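Local coordinates for CELL division control protein 6 (Pyrobaculum aerophilum, PDB 1FNN) that binds ADP and magnesium through an AAA+ ATPase module and is probably involved in regulating the start of DNA replication, at residues 7-12 and 206-211; 216-221 and 306-311; 281-286 and 378-383; 291-296 and 316-321; 296-301 and 366-371. One frame throughout, in Å; residues are numbered along the deposited sequence.

Contact 1. Residues 7-12 and 206-211; sequences DSVFSP and AKAGLA
Val-9 and Phe-10 close over Gly-209, where the helix ending at that residue presents no side chain. The tight part centres on this glycine: Val-9 CG1 lies 4.0 Å from Gly-209 N, and Phe-10 CE1 is 3.9 Å from Gly-209 CA. A beta carbon on the glycine would run into both side chains, so the close fit depends on its absence. Beyond it, Phe-10 CZ meets Leu-210 CD2 at 3.8 Å, the two side chains crossing at about a right angle. Val-9 CG1, anti to the backbone N (chi1 164°), also sits above one face of the Phe-10 ring, toward its rim. The looser side is at exposed Ala-208, whose CB is met by Val-9 CG2 at 4.0 Å. With an alanine at Val-9, a gap would probably open over Gly-209 and the Phe-10 ring would lose this neighbour on that face. No hydrogen bond joins the two segments directly, but Val-9 O accepts one from Arg-205, an ADP-binding residue, and Phe-10 stacks with Tyr-248 of helix 240-256. With the Phe-10 side chain about 8 Å from the bound ADP, the N-terminal 3-10 turn packs on the lid beside the nucleotide site of an AAA+ ATPase.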
# COMPACT_ATOMS: atom_id res chain seq x y z
N ASP A 7 13.67 -8.86 11.09
CA ASP A 7 12.67 -9.14 10.10
C ASP A 7 11.23 -8.90 10.51
O ASP A 7 10.40 -8.69 9.61
CB ASP A 7 12.75 -10.58 9.59
CG ASP A 7 12.30 -11.66 10.56
OD1 ASP A 7 11.14 -12.02 10.73
OD2 ASP A 7 13.13 -12.25 11.23
N SER A 8 10.90 -8.80 11.82
CA SER A 8 9.51 -8.57 12.20
C SER A 8 9.06 -7.20 11.72
O SER A 8 7.87 -6.94 11.49
CB SER A 8 9.33 -8.68 13.74
OG SER A 8 9.93 -7.53 14.34
N VAL A 9 9.97 -6.27 11.55
CA VAL A 9 9.73 -4.92 11.04
C VAL A 9 9.19 -4.94 9.60
O VAL A 9 8.40 -4.06 9.21
CB VAL A 9 11.08 -4.17 11.10
CG1 VAL A 9 11.09 -2.91 10.26
CG2 VAL A 9 11.43 -3.88 12.55
N PHE A 10 9.30 -6.05 8.89
CA PHE A 10 8.79 -6.25 7.55
C PHE A 10 7.54 -7.08 7.48
O PHE A 10 6.97 -7.27 6.40
CB PHE A 10 9.92 -6.92 6.69
CG PHE A 10 11.05 -5.92 6.66
CD1 PHE A 10 12.14 -6.04 7.51
CD2 PHE A 10 11.00 -4.85 5.77
CE1 PHE A 10 13.16 -5.13 7.48
CE2 PHE A 10 12.03 -3.93 5.74
CZ PHE A 10 13.11 -4.07 6.60
N SER A 11 7.02 -7.54 8.65
CA SER A 11 5.80 -8.34 8.47
C SER A 11 4.59 -7.43 8.44
O SER A 11 4.56 -6.33 9.00
CB SER A 11 5.60 -9.40 9.58
OG SER A 11 5.54 -8.65 10.77
N PRO A 12 3.53 -7.91 7.80
CA PRO A 12 2.27 -7.21 7.65
C PRO A 12 1.68 -6.69 8.95
O PRO A 12 1.08 -5.62 8.95
CB PRO A 12 1.30 -8.29 7.13
CG PRO A 12 2.20 -9.21 6.36
CD PRO A 12 3.47 -9.27 7.18
N ALA A 206 13.85 0.76 7.17
CA ALA A 206 15.26 0.41 7.05
C ALA A 206 15.98 0.69 8.38
O ALA A 206 16.82 -0.09 8.85
CB ALA A 206 15.98 1.18 5.92
N LYS A 207 15.76 1.84 8.96
CA LYS A 207 16.45 2.18 10.21
C LYS A 207 16.12 1.19 11.33
O LYS A 207 17.02 0.76 12.03
CB LYS A 207 16.04 3.58 10.68
CG LYS A 207 16.87 4.67 9.99
CD LYS A 207 16.20 6.01 10.32
CE LYS A 207 16.87 7.12 9.52
NZ LYS A 207 16.26 8.44 9.83
N ALA A 208 14.89 0.72 11.39
CA ALA A 208 14.45 -0.23 12.41
C ALA A 208 14.82 -1.66 12.12
O ALA A 208 14.97 -2.46 13.05
CB ALA A 208 12.92 -0.14 12.55
N GLY A 209 14.91 -2.06 10.85
CA GLY A 209 15.00 -3.48 10.54
C GLY A 209 16.29 -3.95 9.88
O GLY A 209 16.47 -5.19 9.76
N LEU A 210 17.07 -3.06 9.30
CA LEU A 210 18.25 -3.49 8.54
C LEU A 210 19.54 -3.05 9.21
O LEU A 210 19.50 -2.04 9.91
CB LEU A 210 18.27 -2.85 7.10
CG LEU A 210 16.99 -3.21 6.31
CD1 LEU A 210 16.99 -2.55 4.91
CD2 LEU A 210 16.85 -4.71 6.19
N ALA A 211 20.67 -3.68 8.85
CA ALA A 211 21.91 -3.14 9.49
C ALA A 211 22.29 -1.75 9.00
O ALA A 211 22.17 -1.35 7.84
CB ALA A 211 23.08 -4.09 9.31

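Contact 2. Residues 216-221 and 306-311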
# COMPACT_ATOMS: atom_id res chain seq x y z
N SER A 216 21.35 2.36 0.96
CA SER A 216 21.66 3.79 0.80
C SER A 216 20.37 4.53 0.52
O SER A 216 19.36 3.92 0.20
CB SER A 216 22.61 4.00 -0.39
OG SER A 216 21.92 3.44 -1.53
N GLU A 217 20.41 5.84 0.61
CA GLU A 217 19.24 6.65 0.30
C GLU A 217 18.82 6.41 -1.17
O GLU A 217 17.64 6.30 -1.49
CB GLU A 217 19.67 8.10 0.45
CG GLU A 217 18.65 9.13 -0.01
CD GLU A 217 19.08 10.53 0.39
OE1 GLU A 217 19.78 11.20 -0.40
OE2 GLU A 217 18.71 10.96 1.50
N ASP A 218 19.81 6.26 -2.06
CA ASP A 218 19.50 6.03 -3.47
C ASP A 218 18.72 4.74 -3.66
O ASP A 218 17.85 4.70 -4.52
CB ASP A 218 20.75 5.94 -4.37
CG ASP A 218 21.36 7.30 -4.64
OD1 ASP A 218 20.74 8.33 -4.30
OD2 ASP A 218 22.49 7.33 -5.19
N ILE A 219 19.05 3.69 -2.89
CA ILE A 219 18.33 2.42 -3.07
C ILE A 219 16.87 2.54 -2.66
O ILE A 219 15.96 1.93 -3.24
CB ILE A 219 19.03 1.27 -2.34
CG1 ILE A 219 20.21 0.76 -3.19
CG2 ILE A 219 18.11 0.11 -1.98
CD1 ILE A 219 19.83 -0.20 -4.31
N LEU A 220 16.63 3.27 -1.57
CA LEU A 220 15.25 3.45 -1.08
C LEU A 220 14.50 4.31 -2.10
O LEU A 220 13.33 4.07 -2.38
CB LEU A 220 15.38 4.20 0.26
CG LEU A 220 15.31 3.41 1.57
CD1 LEU A 220 15.68 1.96 1.45
CD2 LEU A 220 16.06 4.12 2.70
N GLN A 221 15.21 5.31 -2.64
CA GLN A 221 14.58 6.18 -3.65
C GLN A 221 14.17 5.40 -4.91
O GLN A 221 13.06 5.62 -5.42
CB GLN A 221 15.46 7.35 -4.04
CG GLN A 221 15.60 8.50 -3.06
CD GLN A 221 16.79 9.38 -3.38
OE1 GLN A 221 17.71 9.00 -4.12
NE2 GLN A 221 16.82 10.59 -2.83
N THR A 306 24.86 1.29 -9.89
CA THR A 306 24.35 2.39 -9.06
C THR A 306 22.90 2.51 -9.46
O THR A 306 22.55 1.98 -10.53
CB THR A 306 25.27 3.57 -9.39
OG1 THR A 306 25.72 4.23 -8.21
CG2 THR A 306 24.68 4.59 -10.34
N PRO A 307 21.99 2.78 -8.54
CA PRO A 307 20.57 2.89 -8.88
C PRO A 307 20.33 3.90 -10.01
O PRO A 307 19.49 3.67 -10.89
CB PRO A 307 19.91 3.32 -7.57
CG PRO A 307 20.87 2.84 -6.50
CD PRO A 307 22.24 3.14 -7.11
N TYR A 308 21.00 5.05 -9.98
CA TYR A 308 20.76 6.07 -11.00
C TYR A 308 21.97 6.43 -11.85
O TYR A 308 23.13 6.26 -11.46
CB TYR A 308 20.30 7.40 -10.37
CG TYR A 308 19.02 7.24 -9.59
CD1 TYR A 308 19.09 6.91 -8.22
CD2 TYR A 308 17.79 7.40 -10.18
CE1 TYR A 308 17.91 6.76 -7.49
CE2 TYR A 308 16.64 7.24 -9.44
CZ TYR A 308 16.70 6.92 -8.10
OH TYR A 308 15.51 6.77 -7.41
N ILE A 309 21.70 6.78 -13.13
CA ILE A 309 22.78 7.35 -13.95
C ILE A 309 22.23 8.67 -14.48
O ILE A 309 21.03 8.99 -14.46
CB ILE A 309 23.36 6.43 -15.01
CG1 ILE A 309 22.29 5.76 -15.89
CG2 ILE A 309 24.21 5.31 -14.43
CD1 ILE A 309 21.79 6.59 -17.03
N THR A 310 23.10 9.58 -14.84
CA THR A 310 22.70 10.92 -15.26
C THR A 310 22.24 10.92 -16.72
O THR A 310 22.63 10.01 -17.44
CB THR A 310 23.85 11.93 -15.09
OG1 THR A 310 24.95 11.54 -15.92
CG2 THR A 310 24.31 11.97 -13.64
N PHE A 311 21.51 11.89 -17.19
CA PHE A 311 21.14 12.03 -18.60
C PHE A 311 22.40 12.16 -19.45
O PHE A 311 22.51 11.50 -20.49
CB PHE A 311 20.16 13.18 -18.82
CG PHE A 311 19.75 13.34 -20.28
CD1 PHE A 311 18.55 12.85 -20.72
CD2 PHE A 311 20.58 13.98 -21.18
CE1 PHE A 311 18.16 12.98 -22.04
CE2 PHE A 311 20.20 14.12 -22.51
CZ PHE A 311 18.99 13.62 -22.93
O HOH W 1 22.88 6.34 -7.98
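The Tyr-308 ring turns an edge to helix 217-221: Asp-218 O lies near the ring plane, 3.6 Å from Tyr-308 CE1, and water 1 also lies in plane at the edge. The Gln-221 side chain crosses the tyrosine at about a right angle, its CB 3.4 Å from Tyr-308 OH. Beside it, the puckered Pro-307 ring sets its CG against two helix residues, 3.8 Å from Asp-218 CB and 3.9 Å from Ile-219 CD1. Ile-219 points its beta carbon away from the proline, yet its CG1 branch (chi1 -81°, chi2 -80°) folds back until its end reaches the ring, and the two side chains cross nearly perpendicularly.

Water 1 adds a link at the polar edge of the contact. It donates to Asp-218 OD2 and accepts from Tyr-308 N, 3.0 Å away, and so joins the aspartate to the backbone of the facing segment. The helix start is fixed separately by Ser-216, the N-cap residue, whose OG accepts from Ile-219 N at 3.2 Å with an N-H...O angle of 151°. The Tyr-308 hydroxyl is hydrogen-bonded to Asp-225, farther along the same helix. A phenylalanine in place of Tyr-308 would probably leave Asp-225 OD2 without this partner and loosen the hold of the ring's far end on the helix. Leu-365 and Ser-367 of strand 364-367 also touch Tyr-308, while Pro-264 touches both Ile-219 and Pro-307. The arrangement is an interdomain seam, joining the AAA+ lid to the approach to the first strand of the C-terminal winged helix.

Contact 3. Residues 281-286 and 378-383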
# COMPACT_ATOMS: atom_id res chain seq x y z
N GLU A 281 5.89 -6.28 -25.75
CA GLU A 281 4.97 -5.61 -26.64
C GLU A 281 5.21 -4.10 -26.66
O GLU A 281 5.17 -3.50 -27.74
CB GLU A 281 3.52 -5.86 -26.21
CG GLU A 281 3.06 -7.30 -26.24
CD GLU A 281 1.63 -7.45 -25.73
OE1 GLU A 281 1.02 -6.41 -25.38
OE2 GLU A 281 1.12 -8.59 -25.69
N VAL A 282 5.44 -3.51 -25.49
CA VAL A 282 5.67 -2.07 -25.44
C VAL A 282 7.06 -1.74 -25.96
O VAL A 282 7.14 -0.81 -26.79
CB VAL A 282 5.43 -1.44 -24.06
CG1 VAL A 282 5.81 0.04 -24.05
CG2 VAL A 282 3.96 -1.59 -23.68
N LEU A 283 8.01 -2.67 -25.87
CA LEU A 283 9.32 -2.39 -26.44
C LEU A 283 9.28 -2.38 -27.97
O LEU A 283 9.91 -1.51 -28.60
CB LEU A 283 10.36 -3.39 -25.95
CG LEU A 283 10.57 -3.35 -24.40
CD1 LEU A 283 11.69 -4.30 -24.03
CD2 LEU A 283 10.92 -1.94 -23.95
N ILE A 284 8.55 -3.30 -28.55
CA ILE A 284 8.57 -3.51 -30.01
C ILE A 284 8.19 -2.24 -30.77
O ILE A 284 8.87 -1.87 -31.74
CB ILE A 284 7.63 -4.69 -30.38
CG1 ILE A 284 8.30 -6.02 -30.06
CG2 ILE A 284 7.22 -4.64 -31.85
CD1 ILE A 284 7.40 -7.23 -30.23
N GLY A 285 7.17 -1.56 -30.28
CA GLY A 285 6.69 -0.31 -30.80
C GLY A 285 7.59 0.90 -30.64
O GLY A 285 7.32 1.86 -31.37
N LEU A 286 8.60 0.95 -29.79
CA LEU A 286 9.43 2.15 -29.70
C LEU A 286 10.09 2.35 -31.08
O LEU A 286 10.63 1.39 -31.66
CB LEU A 286 10.52 1.99 -28.63
CG LEU A 286 9.94 1.59 -27.24
CD1 LEU A 286 11.04 1.44 -26.20
CD2 LEU A 286 8.85 2.54 -26.76
N ALA A 378 19.06 -8.22 -23.33
CA ALA A 378 18.89 -9.24 -24.35
C ALA A 378 17.67 -8.99 -25.22
O ALA A 378 17.71 -9.30 -26.43
CB ALA A 378 18.82 -10.66 -23.73
N VAL A 379 16.53 -8.64 -24.64
CA VAL A 379 15.33 -8.45 -25.43
C VAL A 379 15.43 -7.20 -26.34
O VAL A 379 15.07 -7.30 -27.52
CB VAL A 379 14.05 -8.31 -24.59
CG1 VAL A 379 12.85 -8.01 -25.47
CG2 VAL A 379 13.79 -9.58 -23.78
N ILE A 380 16.03 -6.16 -25.80
CA ILE A 380 16.14 -4.91 -26.58
C ILE A 380 17.14 -5.11 -27.72
O ILE A 380 16.87 -4.73 -28.87
CB ILE A 380 16.57 -3.70 -25.75
CG1 ILE A 380 15.75 -3.59 -24.47
CG2 ILE A 380 16.28 -2.42 -26.59
CD1 ILE A 380 16.25 -2.47 -23.56
N THR A 381 18.25 -5.75 -27.42
CA THR A 381 19.26 -6.08 -28.43
C THR A 381 18.69 -6.94 -29.55
O THR A 381 18.92 -6.69 -30.76
CB THR A 381 20.43 -6.78 -27.74
OG1 THR A 381 21.12 -5.80 -26.94
CG2 THR A 381 21.48 -7.35 -28.68
N LYS A 382 17.91 -7.95 -29.19
CA LYS A 382 17.23 -8.77 -30.19
C LYS A 382 16.41 -7.86 -31.12
O LYS A 382 16.31 -8.16 -32.32
CB LYS A 382 16.30 -9.79 -29.56
CG LYS A 382 15.78 -10.92 -30.40
CD LYS A 382 14.30 -11.19 -30.25
CE LYS A 382 13.72 -11.10 -28.86
NZ LYS A 382 12.25 -11.35 -28.82
N LEU A 383 15.52 -7.04 -30.55
CA LEU A 383 14.65 -6.18 -31.33
C LEU A 383 15.43 -5.20 -32.22
O LEU A 383 14.99 -4.97 -33.34
CB LEU A 383 13.66 -5.41 -30.45
CG LEU A 383 12.77 -6.33 -29.59
CD1 LEU A 383 11.99 -5.48 -28.57
CD2 LEU A 383 11.80 -7.15 -30.42
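Leu-283 and Leu-383 have similar extended shapes, each with CG anti to the carbonyl carbon (chi1 -62° and -57°) and a nearly straight second torsion, and each sends a CD1 methyl across to the other helix. Leu-383 CD1 presses against the base of its counterpart, 3.7 Å from Leu-283 CB. Leu-283 CD1 reaches toward the preceding turn, where it meets Val-379 CG1 at 4.1 Å and Ile-380 CG1 at 4.1 Å. It crosses each of these side chains at about a right angle, so its end touches one branch of each without running alongside either.

The other methyl of Leu-383 has its own partner: CD2 lies 3.7 Å from Ile-284 CG1. Leu-383 thus forks, one branch toward Leu-283 and both within 4.0 Å of Ile-284 CG1. Ile-284 is exposed and marks the solvent border, whereas Leu-283, Ile-380 and Leu-383 are buried.

The axes of 281-285 and 378-383 cross at -38° and approach to 10.3 Å. That spacing leaves the contact to side chains and not to touching backbones, as the nearest CA pair, Ile-284 and Leu-383, at 6.8 Å, also indicates. Leu-294 of helix 288-304 touches both Leu-283 and Ile-380, placing the pair against the interior of the winged-helix domain.

Lys-291 NZ donates to Ile-284 O and Leu-286 O, which links 281-286 to helix 288-304, whereas Lys-382 NZ bridges the two helices in a salt bridge with Glu-280. Between the two segments themselves no hydrogen bond or charge pair forms, consistent with an association that rests on aliphatic burial, with the Lys-382 to Glu-280 pair beside it.

Contact 4. Residues 291-296 and 316-321; sequences KLFLLA and ESYKIV
Ala-296 and Tyr-318 meet at the apolar centre, where the small alanine lets the helices come close: Ala-296 CB is 3.7 Å from Tyr-318 CB, and the segment axes approach to 8.3 Å. The tyrosine side chain leaves with CG anti to its own amide nitrogen (chi1 166°), which lays the ring along helix 291-296. Its CD1 reaches 3.7 Å from Phe-293 CA, and its CE1 is 3.9 Å from Leu-292 CB. Phe-293 turns an edge toward the Tyr-318 face in an offset edge-to-face pair, centroids 5.8 Å apart and planes at 77°. On another flank, Val-321 CG1 packs 3.9 Å from Leu-292 CD2 and also touches Leu-295 CD2, while CG2 faces the alanine.

At the polar edge, Ser-317 OG donates to Ala-296 O at 2.8 Å, meeting a lone pair in the carbonyl plane. The same carbonyl also accepts from the backbone N of Ser-300. Tyr-318 OH extends past the apolar patch to hydrogen bonds with His-289 and the backbone N of Arg-330, which tie down the ring's far end.

The helices cross steeply, at 119°, within the winged-helix domain. Helix 332-344 flanks the aromatic pair through Leu-335, which touches both side chains, and helix 373-387 packs on Leu-294 and Leu-295.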
# COMPACT_ATOMS: atom_id res chain seq x y z
N LYS A 291 14.80 2.83 -28.77
CA LYS A 291 15.39 1.55 -28.45
C LYS A 291 16.88 1.65 -28.18
O LYS A 291 17.40 1.13 -27.19
CB LYS A 291 15.23 0.43 -29.51
CG LYS A 291 13.76 0.01 -29.71
CD LYS A 291 13.78 -1.23 -30.60
CE LYS A 291 12.49 -1.97 -30.74
NZ LYS A 291 11.52 -1.29 -31.64
N LEU A 292 17.63 2.32 -29.03
CA LEU A 292 19.05 2.52 -28.90
C LEU A 292 19.33 3.33 -27.62
O LEU A 292 20.29 3.02 -26.91
CB LEU A 292 19.62 3.29 -30.13
CG LEU A 292 19.59 2.44 -31.45
CD1 LEU A 292 19.93 3.33 -32.66
CD2 LEU A 292 20.56 1.28 -31.35
N PHE A 293 18.54 4.36 -27.39
CA PHE A 293 18.73 5.16 -26.17
C PHE A 293 18.39 4.28 -24.92
O PHE A 293 19.16 4.37 -23.97
CB PHE A 293 17.76 6.32 -26.20
CG PHE A 293 18.07 7.34 -25.12
CD1 PHE A 293 19.32 7.89 -24.98
CD2 PHE A 293 17.05 7.70 -24.25
CE1 PHE A 293 19.60 8.82 -23.99
CE2 PHE A 293 17.31 8.63 -23.24
CZ PHE A 293 18.58 9.18 -23.12
N LEU A 294 17.35 3.46 -24.98
CA LEU A 294 17.06 2.60 -23.83
C LEU A 294 18.19 1.60 -23.64
O LEU A 294 18.76 1.45 -22.52
CB LEU A 294 15.72 1.89 -24.02
CG LEU A 294 15.35 0.87 -22.92
CD1 LEU A 294 15.22 1.58 -21.57
CD2 LEU A 294 14.04 0.19 -23.31
N LEU A 295 18.69 1.00 -24.77
CA LEU A 295 19.88 0.18 -24.66
C LEU A 295 21.02 0.93 -24.02
O LEU A 295 21.79 0.38 -23.18
CB LEU A 295 20.38 -0.37 -26.02
CG LEU A 295 21.59 -1.28 -26.02
CD1 LEU A 295 21.42 -2.43 -24.99
CD2 LEU A 295 21.76 -1.93 -27.40
N ALA A 296 21.21 2.22 -24.35
CA ALA A 296 22.32 2.96 -23.78
C ALA A 296 22.15 3.09 -22.23
O ALA A 296 23.14 3.26 -21.51
CB ALA A 296 22.29 4.38 -24.34
N GLU A 316 26.23 9.97 -23.54
CA GLU A 316 27.55 9.49 -23.96
C GLU A 316 27.54 8.02 -24.27
O GLU A 316 28.19 7.52 -25.21
CB GLU A 316 28.65 9.87 -22.95
CG GLU A 316 28.98 11.36 -23.03
CD GLU A 316 29.27 11.82 -24.46
OE1 GLU A 316 30.00 11.11 -25.20
OE2 GLU A 316 28.76 12.91 -24.84
N SER A 317 26.78 7.22 -23.53
CA SER A 317 26.64 5.80 -23.80
C SER A 317 25.97 5.60 -25.18
O SER A 317 26.24 4.62 -25.88
CB SER A 317 25.77 5.17 -22.68
OG SER A 317 25.53 3.80 -22.96
N TYR A 318 24.94 6.39 -25.42
CA TYR A 318 24.11 6.34 -26.61
C TYR A 318 24.94 6.65 -27.88
O TYR A 318 24.82 5.93 -28.88
CB TYR A 318 22.93 7.31 -26.47
CG TYR A 318 22.18 7.59 -27.77
CD1 TYR A 318 21.24 6.74 -28.31
CD2 TYR A 318 22.45 8.77 -28.48
CE1 TYR A 318 20.56 7.01 -29.49
CE2 TYR A 318 21.78 9.05 -29.67
CZ TYR A 318 20.86 8.19 -30.16
OH TYR A 318 20.20 8.49 -31.36
N LYS A 319 25.87 7.58 -27.80
CA LYS A 319 26.79 7.79 -28.94
C LYS A 319 27.61 6.56 -29.27
O LYS A 319 27.76 6.12 -30.43
CB LYS A 319 27.68 8.98 -28.61
CG LYS A 319 26.87 10.27 -28.52
CD LYS A 319 27.79 11.41 -28.08
CE LYS A 319 27.00 12.71 -28.14
NZ LYS A 319 27.74 13.88 -27.60
N ILE A 320 28.11 5.86 -28.23
CA ILE A 320 28.85 4.64 -28.42
C ILE A 320 27.96 3.56 -29.01
O ILE A 320 28.38 2.84 -29.92
CB ILE A 320 29.47 4.13 -27.08
CG1 ILE A 320 30.55 5.14 -26.68
CG2 ILE A 320 30.02 2.72 -27.19
CD1 ILE A 320 31.03 5.00 -25.25
N VAL A 321 26.74 3.40 -28.47
CA VAL A 321 25.82 2.40 -28.95
C VAL A 321 25.57 2.64 -30.47
O VAL A 321 25.42 1.66 -31.26
CB VAL A 321 24.54 2.36 -28.12
CG1 VAL A 321 23.42 1.60 -28.79
CG2 VAL A 321 24.81 1.68 -26.73

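Contact 5. Residues 296-301 and 366-371; sequences AIVRSL and ISIGTE
This is an apolar helix-on-strand contact inside the C-terminal domain: one side of helix 288-304 rests on the end of strand 364-367 and the residues just after it. All six residues that touch are buried, and no hydrogen bond crosses between the segments. Ile-366 and Ile-368 both direct their beta carbons toward the helix, while that of Ser-367 between them points away, the alternation expected of an extended chain.

The first isoleucine meets Ile-297, with the two CG2 methyls 3.7 Å apart. In both residues CG2 lies anti to the backbone N, leaving the short branches to touch as the longer side chains cross at about a right angle. Ile-368 instead uses the end of its long branch: CD1 lies 3.6 Å from Val-298 CG2 and 3.9 Å from Ile-297 CG2, fitting beside both residues.

Helix 288-304, helix 311-324, helix 332-344 and the small antiparallel sheet of strands 309-310, 364-367 and 349-352 make up a winged-helix fold. The strand packed here is the middle one of that sheet, so its contact joins the sheet to the first of those three helices.

One turn farther along, Leu-301 lays its two methyls against the near side of the facing backbone. Its CD1 is 3.7 Å from Ile-368 N and 4.0 Å from Ile-368 CG1, whereas CD2 approaches Ile-366 O at 3.9 Å. Two of these are methyl contacts with peptide atoms, the third with the isoleucine side chain. Leu-376 of helix 373-387 touches Val-298 and Ile-368 alike, while Ile-309 of the adjoining strand touches both Leu-301 and Ile-366.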
# COMPACT_ATOMS: atom_id res chain seq x y z
N ALA A 296 21.21 2.22 -24.35
CA ALA A 296 22.32 2.96 -23.78
C ALA A 296 22.15 3.09 -22.23
O ALA A 296 23.14 3.26 -21.51
CB ALA A 296 22.29 4.38 -24.34
N ILE A 297 20.96 3.44 -21.80
CA ILE A 297 20.67 3.62 -20.36
C ILE A 297 20.96 2.29 -19.67
O ILE A 297 21.63 2.21 -18.65
CB ILE A 297 19.20 4.02 -20.19
CG1 ILE A 297 18.95 5.45 -20.72
CG2 ILE A 297 18.77 3.93 -18.71
CD1 ILE A 297 17.46 5.76 -20.84
N VAL A 298 20.49 1.17 -20.19
CA VAL A 298 20.81 -0.15 -19.74
C VAL A 298 22.31 -0.37 -19.62
O VAL A 298 22.79 -0.90 -18.58
CB VAL A 298 20.19 -1.26 -20.60
CG1 VAL A 298 20.78 -2.63 -20.19
CG2 VAL A 298 18.68 -1.29 -20.51
N ARG A 299 23.11 -0.02 -20.63
CA ARG A 299 24.57 -0.18 -20.56
C ARG A 299 25.27 0.70 -19.54
O ARG A 299 26.18 0.23 -18.79
CB ARG A 299 25.26 0.05 -21.95
CG ARG A 299 24.90 -1.11 -22.87
CD ARG A 299 25.85 -1.31 -24.04
NE ARG A 299 25.32 -2.37 -24.92
CZ ARG A 299 25.76 -2.56 -26.16
NH1 ARG A 299 26.72 -1.78 -26.64
NH2 ARG A 299 25.22 -3.54 -26.89
N SER A 300 24.86 1.94 -19.35
CA SER A 300 25.47 2.79 -18.36
C SER A 300 25.14 2.22 -16.92
O SER A 300 25.98 2.45 -16.05
CB SER A 300 24.96 4.22 -18.35
OG SER A 300 25.00 4.77 -19.66
N LEU A 301 23.94 1.75 -16.73
CA LEU A 301 23.50 1.28 -15.40
C LEU A 301 24.20 -0.01 -15.04
O LEU A 301 24.65 -0.20 -13.90
CB LEU A 301 21.98 1.09 -15.39
CG LEU A 301 21.11 2.31 -15.22
CD1 LEU A 301 19.66 1.95 -15.50
CD2 LEU A 301 21.26 2.93 -13.81
N ILE A 366 18.40 8.89 -14.00
CA ILE A 366 17.59 7.83 -14.60
C ILE A 366 17.83 6.50 -13.93
O ILE A 366 18.97 6.04 -13.74
CB ILE A 366 17.98 7.68 -16.10
CG1 ILE A 366 17.80 9.02 -16.85
CG2 ILE A 366 17.11 6.63 -16.79
CD1 ILE A 366 18.52 8.94 -18.21
N SER A 367 16.72 5.79 -13.73
CA SER A 367 16.86 4.44 -13.17
C SER A 367 15.97 3.49 -13.93
O SER A 367 14.94 3.88 -14.50
CB SER A 367 16.34 4.50 -11.69
OG SER A 367 16.11 3.13 -11.30
N ILE A 368 16.31 2.24 -13.96
CA ILE A 368 15.43 1.19 -14.45
C ILE A 368 15.25 0.28 -13.19
O ILE A 368 16.03 -0.65 -12.99
CB ILE A 368 15.99 0.39 -15.62
CG1 ILE A 368 16.01 1.30 -16.89
CG2 ILE A 368 15.19 -0.86 -15.91
CD1 ILE A 368 16.83 0.58 -17.99
N GLY A 369 14.08 0.37 -12.57
CA GLY A 369 13.90 -0.42 -11.33
C GLY A 369 13.04 -1.65 -11.49
O GLY A 369 13.00 -2.47 -10.54
N THR A 370 12.32 -1.77 -12.62
CA THR A 370 11.37 -2.87 -12.74
C THR A 370 11.80 -4.12 -13.47
O THR A 370 11.00 -5.08 -13.53
CB THR A 370 10.02 -2.36 -13.29
OG1 THR A 370 10.17 -1.92 -14.67
CG2 THR A 370 9.57 -1.18 -12.42
N GLU A 371 13.00 -4.16 -14.05
CA GLU A 371 13.43 -5.34 -14.79
C GLU A 371 14.92 -5.60 -14.69
O GLU A 371 15.69 -4.64 -14.82
CB GLU A 371 13.22 -5.07 -16.30
CG GLU A 371 11.86 -5.40 -16.80
CD GLU A 371 11.49 -6.85 -16.97
OE1 GLU A 371 12.31 -7.77 -16.92
OE2 GLU A 371 10.26 -7.03 -17.18

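How the contacts relate
From the N terminus, contact 1 closes the first long loop, bringing the start of the chain to the lid beside the nucleotide site, and ends before the others begin. Helix 195-209 leads to helix 217-227, where contact 2 opens; it joins lid to winged-helix domain and crosses contacts 3, 4 and 5. Contact 3 pairs the beginning of the C-terminal domain with its last helix, and its loop encloses contacts 4 and 5. Those two cross one another, share Ala-296 and use successive parts of helix 288-304, tying it to helix 311-324 and the small sheet. Strands 309-310 and 364-367, neighbours in that sheet, connect contacts 2 and 5.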